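Local atomic coordinates of putative branched-chain amino acid transport system substrate-binding protein (Rhodopseudomonas palustris, PDB entry 3TX6), a protein that probably serves as the periplasmic solute-binding component of an ABC transporter, capturing aromatic acids such as the bound 3-(4-hydroxyphenyl)pyruvate. Residues I219-T222 with H223-S227; P116-I119 with P120-G123; M243-G246 with P247-P251; P19-A22 with L23-E27. One frame throughout, in Å; residues are numbered along the deposited sequence.

Interaction 1. Residues I219-T222 with H223-S227; sequences IYQT and HGAAS. With ENO (3-(4-hydroxy-phenyl)pyruvic acid), chain D.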
loop_
_atom_site.group_PDB
_atom_site.type_symbol
_atom_site.label_atom_id
_atom_site.label_comp_id
_atom_site.label_asym_id
_atom_site.label_seq_id
_atom_site.Cartn_x
_atom_site.Cartn_y
_atom_site.Cartn_z
ATOM N N ILE A 219 -7.782 -12.634 -15.196
ATOM C CA ILE A 219 -7.900 -11.272 -14.585
ATOM C C ILE A 219 -6.858 -11.069 -13.499
ATOM O O ILE A 219 -6.562 -12.006 -12.668
ATOM C CB ILE A 219 -9.292 -11.042 -13.956
ATOM C CG1 ILE A 219 -10.391 -11.199 -15.006
ATOM C CG2 ILE A 219 -9.379 -9.664 -13.258
ATOM C CD1 ILE A 219 -11.818 -11.233 -14.418
ATOM N N TYR A 220 -6.245 -9.879 -13.565
ATOM C CA TYR A 220 -5.145 -9.523 -12.708
ATOM C C TYR A 220 -5.540 -8.325 -11.866
ATOM O O TYR A 220 -6.186 -7.356 -12.346
ATOM C CB TYR A 220 -3.888 -9.217 -13.552
ATOM C CG TYR A 220 -3.267 -10.456 -14.224
ATOM C CD1 TYR A 220 -3.807 -11.040 -15.396
ATOM C CD2 TYR A 220 -2.163 -11.047 -13.681
ATOM C CE1 TYR A 220 -3.245 -12.200 -15.944
ATOM C CE2 TYR A 220 -1.590 -12.201 -14.247
ATOM C CZ TYR A 220 -2.136 -12.777 -15.379
ATOM O OH TYR A 220 -1.515 -13.915 -15.916
ATOM N N GLN A 221 -5.160 -8.409 -10.597
ATOM C CA GLN A 221 -5.519 -7.376 -9.615
ATOM C C GLN A 221 -4.260 -6.817 -9.010
ATOM O O GLN A 221 -3.257 -7.565 -8.813
ATOM C CB GLN A 221 -6.446 -7.891 -8.492
ATOM C CG GLN A 221 -7.864 -8.241 -8.920
ATOM C CD GLN A 221 -8.779 -7.038 -9.074
ATOM O OE1 GLN A 221 -8.449 -5.942 -8.603
ATOM N NE2 GLN A 221 -9.959 -7.229 -9.678
ATOM N N THR A 222 -4.338 -5.519 -8.661
ATOM C CA THR A 222 -3.260 -4.869 -7.945
ATOM C C THR A 222 -3.271 -5.137 -6.449
ATOM O O THR A 222 -4.200 -5.729 -5.911
ATOM C CB THR A 222 -3.314 -3.341 -8.137
ATOM O OG1 THR A 222 -4.387 -2.739 -7.381
ATOM C CG2 THR A 222 -3.438 -2.946 -9.624
ATOM N N HIS A 223 -2.216 -4.666 -5.784
ATOM C CA HIS A 223 -2.069 -4.845 -4.348
ATOM C C HIS A 223 -3.058 -4.003 -3.554
ATOM O O HIS A 223 -3.229 -4.238 -2.370
ATOM C CB HIS A 223 -0.627 -4.686 -3.866
ATOM C CG HIS A 223 0.067 -3.395 -4.292
ATOM N ND1 HIS A 223 -0.119 -2.795 -5.494
ATOM C CD2 HIS A 223 1.105 -2.700 -3.664
ATOM C CE1 HIS A 223 0.731 -1.713 -5.561
ATOM N NE2 HIS A 223 1.457 -1.674 -4.449
ATOM N N GLY A 224 -3.734 -3.059 -4.219
ATOM C CA GLY A 224 -4.870 -2.348 -3.633
ATOM C C GLY A 224 -6.066 -3.225 -3.344
ATOM O O GLY A 224 -6.989 -2.770 -2.619
ATOM N N ALA A 225 -6.032 -4.480 -3.828
ATOM C CA ALA A 225 -7.112 -5.443 -3.598
ATOM C C ALA A 225 -6.807 -6.495 -2.505
ATOM O O ALA A 225 -7.658 -7.319 -2.242
ATOM C CB ALA A 225 -7.485 -6.179 -4.925
ATOM N N ALA A 226 -5.618 -6.499 -1.892
ATOM C CA ALA A 226 -5.121 -7.635 -1.091
ATOM C C ALA A 226 -5.647 -7.611 0.364
ATOM O O ALA A 226 -4.910 -7.396 1.346
ATOM C CB ALA A 226 -3.584 -7.688 -1.136
ATOM N N SER A 227 -6.947 -7.900 0.459
ATOM C CA SER A 227 -7.615 -8.201 1.729
ATOM C C SER A 227 -8.757 -9.148 1.409
ATOM O O SER A 227 -9.133 -9.343 0.251
ATOM C CB SER A 227 -8.067 -6.919 2.435
ATOM O OG SER A 227 -9.237 -6.361 1.870
HETATM O O4 ENO D . -3.249 3.824 -3.176
HETATM C C9 ENO D . -3.064 1.226 -0.974
HETATM C C8 ENO D . -2.053 0.449 -0.445
HETATM C C7 ENO D . -1.391 -0.510 -1.228
HETATM C C6 ENO D . -1.708 -0.592 -2.570
HETATM C C5 ENO D . -2.738 0.171 -3.113
HETATM C C4 ENO D . -3.424 1.107 -2.320
HETATM O O3 ENO D . -0.365 -1.246 -0.649
HETATM C C3 ENO D . -4.581 1.889 -2.874
HETATM C C2 ENO D . -4.343 3.266 -3.365
HETATM C C1 ENO D . -5.474 3.968 -3.954
HETATM O O2 ENO D . -5.297 5.148 -4.320
HETATM O O1 ENO D . -6.596 3.394 -4.094
#
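His223 offers one face of its imidazole to the edge of the phenol ring of the bound hydroxyphenylpyruvate (ENO), with ENO C6 standing 3.6 Å above the imidazole plane, over its centre, and the two rings almost perpendicular (edge-to-face); the imidazole edge meets the carbonyl carbon of Thr222. With CG lodged between the backbone N and the carbonyl carbon, chi1 (53°) sets the ring beside the ligand, and its NE2 is hydrogen-bonded to the carbonyl oxygen of Gln117. Behind it the chain leaves strand 218-221 in a tight beta turn, where Ala225 N reaches Thr222 O at 3.0 Å. Thr222 adds an ST turn: its OG1 accepts Gly224 N at 3.2 Å and is also hydrogen-bonded to Tyr147 OH. The methyl of Ala225 turns back on the strand, with CB 3.8 Å from Gln221 OE1, while Gln221 NE2 bonds to Ala203 O and Gln207. Gly224 comes close to the ligand from the turn itself, CA lying 3.3 Å from ENO C5. An alanine at His223 would probably take the imidazole face from the C6 edge of the phenol ring and leave Gln117 O without this donor. The pocket wall is thus an edge-on contact of the phenol ring against the imidazole face, with Gly224 CA close by, made by a turn in which Thr222 OG1, Thr222 O and His223 NE2 all have partners within the protein.

Interaction 2. Residues P116-I119 with P120-G123; sequences PQPI and PIMG. With ENO (3-(4-hydroxy-phenyl)pyruvic acid), chain D.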
loop_
_atom_site.group_PDB
_atom_site.type_symbol
_atom_site.label_atom_id
_atom_site.label_comp_id
_atom_site.label_asym_id
_atom_site.label_seq_id
_atom_site.Cartn_x
_atom_site.Cartn_y
_atom_site.Cartn_z
ATOM N N PRO A 116 3.980 1.104 0.964
ATOM C CA PRO A 116 3.485 0.177 -0.084
ATOM C C PRO A 116 4.499 -0.073 -1.185
ATOM O O PRO A 116 5.314 0.792 -1.508
ATOM C CB PRO A 116 2.239 0.872 -0.625
ATOM C CG PRO A 116 1.797 1.737 0.510
ATOM C CD PRO A 116 3.109 2.270 1.070
ATOM N N GLN A 117 4.448 -1.277 -1.755
ATOM C CA GLN A 117 5.264 -1.600 -2.864
ATOM C C GLN A 117 5.013 -0.626 -4.034
ATOM O O GLN A 117 3.875 -0.297 -4.335
ATOM C CB GLN A 117 4.988 -3.022 -3.340
ATOM C CG GLN A 117 5.370 -4.100 -2.319
ATOM C CD GLN A 117 4.360 -4.310 -1.201
ATOM O OE1 GLN A 117 3.293 -3.699 -1.202
ATOM N NE2 GLN A 117 4.681 -5.219 -0.256
ATOM N N PRO A 118 6.100 -0.164 -4.691
ATOM C CA PRO A 118 5.940 0.686 -5.857
ATOM C C PRO A 118 5.279 -0.040 -6.984
ATOM O O PRO A 118 5.436 -1.265 -7.138
ATOM C CB PRO A 118 7.370 1.112 -6.188
ATOM C CG PRO A 118 8.231 0.028 -5.681
ATOM C CD PRO A 118 7.512 -0.502 -4.448
ATOM N N ILE A 119 4.467 0.677 -7.734
ATOM C CA ILE A 119 3.737 0.066 -8.825
ATOM C C ILE A 119 4.610 -0.786 -9.760
ATOM O O ILE A 119 4.180 -1.873 -10.086
ATOM C CB ILE A 119 2.893 1.099 -9.584
ATOM C CG1 ILE A 119 1.523 1.312 -8.925
ATOM C CG2 ILE A 119 2.650 0.712 -11.056
ATOM C CD1 ILE A 119 1.577 1.775 -7.500
ATOM N N PRO A 120 5.839 -0.341 -10.133
ATOM C CA PRO A 120 6.592 -1.190 -11.089
ATOM C C PRO A 120 6.978 -2.545 -10.551
ATOM O O PRO A 120 7.068 -3.481 -11.339
ATOM C CB PRO A 120 7.791 -0.318 -11.481
ATOM C CG PRO A 120 7.215 1.071 -11.372
ATOM C CD PRO A 120 6.356 1.030 -10.125
ATOM N N ILE A 121 7.185 -2.682 -9.244
ATOM C CA ILE A 121 7.496 -3.981 -8.680
ATOM C C ILE A 121 6.272 -4.891 -8.793
ATOM O O ILE A 121 6.378 -6.071 -9.156
ATOM C CB ILE A 121 8.045 -3.875 -7.228
ATOM C CG1 ILE A 121 9.469 -3.250 -7.191
ATOM C CG2 ILE A 121 7.935 -5.206 -6.485
ATOM C CD1 ILE A 121 10.077 -3.076 -5.780
HETATM N N MSE A 122 5.093 -4.337 -8.556
HETATM C CA MSE A 122 3.864 -5.111 -8.617
HETATM C C MSE A 122 3.458 -5.415 -10.044
HETATM O O MSE A 122 3.041 -6.540 -10.358
HETATM C CB MSE A 122 2.777 -4.414 -7.756
HETATM C CG MSE A 122 3.229 -4.217 -6.282
HETATM SE SE MSE A 122 4.052 -5.770 -5.515
HETATM C CE MSE A 122 2.901 -6.080 -3.961
ATOM N N GLY A 123 3.597 -4.437 -10.931
ATOM C CA GLY A 123 3.364 -4.698 -12.322
ATOM C C GLY A 123 4.240 -5.837 -12.855
ATOM O O GLY A 123 3.739 -6.784 -13.508
HETATM O O4 ENO D . -3.249 3.824 -3.176
HETATM C C9 ENO D . -3.064 1.226 -0.974
HETATM C C8 ENO D . -2.053 0.449 -0.445
HETATM C C7 ENO D . -1.391 -0.510 -1.228
HETATM C C6 ENO D . -1.708 -0.592 -2.570
HETATM C C5 ENO D . -2.738 0.171 -3.113
HETATM C C4 ENO D . -3.424 1.107 -2.320
HETATM O O3 ENO D . -0.365 -1.246 -0.649
HETATM C C3 ENO D . -4.581 1.889 -2.874
HETATM C C2 ENO D . -4.343 3.266 -3.365
HETATM C C1 ENO D . -5.474 3.968 -3.954
HETATM O O2 ENO D . -5.297 5.148 -4.320
HETATM O O1 ENO D . -6.596 3.394 -4.094
#
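Pro118 O faces the backbone N-H groups of Ile121 and Met122, and this marks the start of helix 119-130: Pro118 holds the N-cap position, and the chain passes from an extended loop into helical turns at Ile119. Both bonds to Pro118 O are weak, 3.1 Å from Ile121 N and 3.4 Å from Met122 N. The next one is regular, Gly123 N meeting Ile119 O at 2.8 Å in a nearly straight line (175°). Pro120 lies in the first turn, where a helix residue needs no N-H for the turn before it, so its ring costs no bond. In the periplasmic binding protein fold this segment is a crossover, running from strand 112-114 of one lobe into a helix packed on the other.

Side chains close round the cap. The Gln117 chain, bent at chi2 (80°), is crossed by the selenomethionine Met122: CG of Gln117 lies 3.6 Å from Met122 CE, and SE meets Gln117 CB. The amide itself looks elsewhere, OE1 to Gln282 NE2 and NE2 to Ser347 O. On another side of the helix start, Ile121 CD1 rests on Pro118 CG at 3.6 Å. The Ile119 side chain touches Trp151 and Pro101, while its CB stays 3.5 Å from Pro120 CD. At the loop end the ligand comes in, the phenol oxygen O3 of ENO sitting 3.4 Å from Pro116 CB.

Interaction 3. Residues M243-G246 with P247-P251; sequences MASG and PVMDP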
loop_
_atom_site.group_PDB
_atom_site.type_symbol
_atom_site.label_atom_id
_atom_site.label_comp_id
_atom_site.label_asym_id
_atom_site.label_seq_id
_atom_site.Cartn_x
_atom_site.Cartn_y
_atom_site.Cartn_z
HETATM N N MSE A 243 -3.036 -11.865 -8.259
HETATM C CA MSE A 243 -3.063 -10.629 -7.468
HETATM C C MSE A 243 -1.705 -10.409 -6.913
HETATM O O MSE A 243 -1.112 -11.325 -6.314
HETATM C CB MSE A 243 -4.105 -10.770 -6.356
HETATM C CG MSE A 243 -3.966 -9.588 -5.413
HETATM SE SE MSE A 243 -5.215 -9.673 -3.938
HETATM C CE MSE A 243 -6.969 -9.829 -4.848
ATOM N N ALA A 244 -1.174 -9.208 -7.137
ATOM C CA ALA A 244 0.105 -8.819 -6.535
ATOM C C ALA A 244 -0.184 -8.533 -5.075
ATOM O O ALA A 244 -1.215 -7.915 -4.744
ATOM C CB ALA A 244 0.690 -7.579 -7.224
ATOM N N SER A 245 0.691 -9.021 -4.190
ATOM C CA SER A 245 0.506 -8.849 -2.756
ATOM C C SER A 245 1.837 -8.712 -2.098
ATOM O O SER A 245 2.814 -9.266 -2.547
ATOM C CB SER A 245 -0.156 -10.097 -2.201
ATOM O OG SER A 245 -0.370 -10.034 -0.853
ATOM N N GLY A 246 1.860 -7.989 -0.999
ATOM C CA GLY A 246 2.953 -8.105 -0.074
ATOM C C GLY A 246 2.978 -9.496 0.542
ATOM O O GLY A 246 1.960 -10.190 0.590
ATOM N N PRO A 247 4.142 -9.902 1.047
ATOM C CA PRO A 247 4.352 -11.240 1.614
ATOM C C PRO A 247 3.624 -11.479 2.917
ATOM O O PRO A 247 3.524 -12.619 3.387
ATOM C CB PRO A 247 5.866 -11.335 1.753
ATOM C CG PRO A 247 6.352 -9.929 1.783
ATOM C CD PRO A 247 5.412 -9.154 0.910
ATOM N N VAL A 248 3.138 -10.411 3.543
ATOM C CA VAL A 248 2.388 -10.543 4.802
ATOM C C VAL A 248 1.155 -11.392 4.628
ATOM O O VAL A 248 0.610 -11.902 5.600
ATOM C CB VAL A 248 1.941 -9.147 5.383
ATOM C CG1 VAL A 248 0.786 -8.514 4.571
ATOM C CG2 VAL A 248 1.637 -9.273 6.886
HETATM N N MSE A 249 0.694 -11.540 3.406
HETATM C CA MSE A 249 -0.489 -12.341 3.211
HETATM C C MSE A 249 -0.203 -13.818 3.411
HETATM O O MSE A 249 -1.144 -14.594 3.660
HETATM C CB MSE A 249 -1.105 -12.091 1.851
HETATM C CG MSE A 249 -1.722 -10.700 1.753
HETATM SE SE MSE A 249 -3.257 -10.391 2.941
HETATM C CE MSE A 249 -4.564 -11.363 1.837
ATOM N N ASP A 250 1.062 -14.236 3.346
ATOM C CA ASP A 250 1.401 -15.655 3.613
ATOM C C ASP A 250 2.766 -15.850 4.252
ATOM O O ASP A 250 3.656 -16.398 3.622
ATOM C CB ASP A 250 1.294 -16.442 2.295
ATOM C CG ASP A 250 1.448 -17.943 2.461
ATOM O OD1 ASP A 250 1.337 -18.457 3.572
ATOM O OD2 ASP A 250 1.699 -18.614 1.430
ATOM N N PRO A 251 2.916 -15.472 5.539
ATOM C CA PRO A 251 4.193 -15.730 6.184
ATOM C C PRO A 251 4.465 -17.238 6.365
ATOM O O PRO A 251 5.627 -17.691 6.347
ATOM C CB PRO A 251 4.059 -15.027 7.539
ATOM C CG PRO A 251 3.025 -13.985 7.286
ATOM C CD PRO A 251 2.048 -14.621 6.361
#
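Ser245 OG presses on the side chain of Met249 (a selenomethionine), 3.0 Å from its CG, which is tight for an oxygen against a methylene. The serine hydroxyl stands opposite its own backbone N (chi1 180°), and from there it gives its proton to Gly246 O at 2.7 Å, in the carbonyl plane and on a lone pair. The same oxygen takes a weaker bond from Met249 N at 3.4 Å, so two donors grip it. Met249 first heads toward the strand, then bends at chi2 (-65°) and again at chi3, which carries SE and CE away from Ser245 and toward Leu351 and Tyr358. An alanine in place of Ser245 would probably take the stronger of these two bonds from Gly246 O and open a gap against Met249 CG. Beyond Gly246, the chain makes a short 3-10 turn, Asp250 N meeting Pro247 O at 2.9 Å. Gly246 N bonds to Gln282 OE1, while Gln282 NE2 reaches the bound ligand, putting this turn in the second shell of the pocket. It is the strand-to-loop exit at the end of strand 242-245, one of the parallel strands of an alpha/beta lobe in the periplasmic binding protein fold.

Interaction 4. Residues P19-A22 with L23-E27; sequences PAAA and LGIPE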
loop_
_atom_site.group_PDB
_atom_site.type_symbol
_atom_site.label_atom_id
_atom_site.label_comp_id
_atom_site.label_asym_id
_atom_site.label_seq_id
_atom_site.Cartn_x
_atom_site.Cartn_y
_atom_site.Cartn_z
ATOM N N PRO A 19 -15.659 5.066 0.978
ATOM C CA PRO A 19 -15.445 3.829 0.217
ATOM C C PRO A 19 -14.148 3.106 0.479
ATOM O O PRO A 19 -14.096 1.921 0.224
ATOM C CB PRO A 19 -15.532 4.277 -1.252
ATOM C CG PRO A 19 -15.527 5.754 -1.221
ATOM C CD PRO A 19 -16.010 6.197 0.107
ATOM N N ALA A 20 -13.133 3.801 1.007
ATOM C CA ALA A 20 -11.855 3.177 1.317
ATOM C C ALA A 20 -11.691 2.793 2.793
ATOM O O ALA A 20 -10.571 2.489 3.220
ATOM C CB ALA A 20 -10.704 4.096 0.902
ATOM N N ALA A 21 -12.781 2.811 3.557
ATOM C CA ALA A 21 -12.719 2.455 4.971
ATOM C C ALA A 21 -12.081 1.090 5.207
ATOM O O ALA A 21 -11.465 0.919 6.243
ATOM C CB ALA A 21 -14.124 2.474 5.648
ATOM N N ALA A 22 -12.261 0.136 4.277
ATOM C CA ALA A 22 -11.696 -1.200 4.443
ATOM C C ALA A 22 -10.186 -1.214 4.405
ATOM O O ALA A 22 -9.582 -2.207 4.807
ATOM C CB ALA A 22 -12.259 -2.205 3.437
ATOM N N LEU A 23 -9.591 -0.136 3.907
ATOM C CA LEU A 23 -8.129 -0.006 3.921
ATOM C C LEU A 23 -7.666 0.662 5.210
ATOM O O LEU A 23 -6.703 0.210 5.837
ATOM C CB LEU A 23 -7.632 0.795 2.709
ATOM C CG LEU A 23 -7.569 0.017 1.392
ATOM C CD1 LEU A 23 -8.971 -0.432 0.907
ATOM C CD2 LEU A 23 -6.851 0.833 0.322
ATOM N N GLY A 24 -8.349 1.738 5.604
ATOM C CA GLY A 24 -7.930 2.433 6.810
ATOM C C GLY A 24 -8.243 1.776 8.153
ATOM O O GLY A 24 -7.489 1.957 9.118
ATOM N N ILE A 25 -9.395 1.110 8.242
ATOM C CA ILE A 25 -9.741 0.439 9.486
ATOM C C ILE A 25 -8.635 -0.514 9.971
ATOM O O ILE A 25 -8.210 -0.428 11.140
ATOM C CB ILE A 25 -11.131 -0.240 9.416
ATOM C CG1 ILE A 25 -12.222 0.833 9.488
ATOM C CG2 ILE A 25 -11.318 -1.254 10.559
ATOM C CD1 ILE A 25 -13.631 0.362 9.097
ATOM N N PRO A 26 -8.120 -1.377 9.091
ATOM C CA PRO A 26 -7.028 -2.216 9.565
ATOM C C PRO A 26 -5.724 -1.490 9.899
ATOM O O PRO A 26 -4.962 -1.910 10.781
ATOM C CB PRO A 26 -6.791 -3.194 8.386
ATOM C CG PRO A 26 -8.111 -3.221 7.667
ATOM C CD PRO A 26 -8.607 -1.819 7.773
ATOM N N GLU A 27 -5.487 -0.397 9.182
ATOM C CA GLU A 27 -4.332 0.447 9.485
ATOM C C GLU A 27 -4.398 1.029 10.879
ATOM O O GLU A 27 -3.388 1.034 11.616
ATOM C CB GLU A 27 -4.195 1.530 8.411
ATOM C CG GLU A 27 -3.728 0.905 7.114
ATOM C CD GLU A 27 -3.799 1.722 5.839
ATOM O OE1 GLU A 27 -4.317 2.834 5.812
ATOM O OE2 GLU A 27 -3.323 1.148 4.821
#
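Ala20 O takes two backbone donors at the start of helix 21-29: Leu23 N at 2.9 Å, and Gly24 N at 3.3 Å, a weak bond. Ala20 is the N-cap residue, and the first regular helical bond follows from Ala21 O to Ile25 N, 2.9 Å and 168°. Then the ladder breaks, since Pro26 has no N-H to offer Ala22 O. Its ring stands there instead, CD 3.1 Å from Ala22 O, and the helix kinks at this point. The side chains of Ile25 and Leu23 lie against this backbone frame. In Ile25, chi1 (-74°) sets CG1 3.3 Å from Ala21 O, and CD1 goes on to within 4.1 Å of Ala21 CB. Leu23 leans back on the cap, CB 3.4 Å from Ala20 O; it packs on Val78 and Phe283 and also touches the bound ligand. At the far end Glu27 OE1 is hydrogen-bonded to Ser77 OG. The small alanines contribute little more than methyl groups and carbonyls, so the helix start probably relies mainly on its backbone bonds, and Leu23 supplies an apolar contact for the ligand.

How the interactions relate
Along the chain the order is interaction 4, 2, 1 and 3. Interactions 1 and 3 sit at the ends of neighbouring parallel strands, 218-221 and 242-245, of the seven-stranded sheet, their centres 10 Å apart. Interaction 2 lies 12 and 13 Å from them, where strand 112-114 of the six-stranded sheet passes into helix 119-130, joining the lobes. These three touch one another: Gln221 O probably bonds to Ala244 N, and Met122 packs on Ala244. Interaction 4, on helix 21-29 of the other lobe, stays 15 to 20 Å away, centre to centre, and meets none of them. The ligand bridges the separation, touched by Leu23, Pro116 and His223, as in periplasmic binding proteins with their two-lobed cleft.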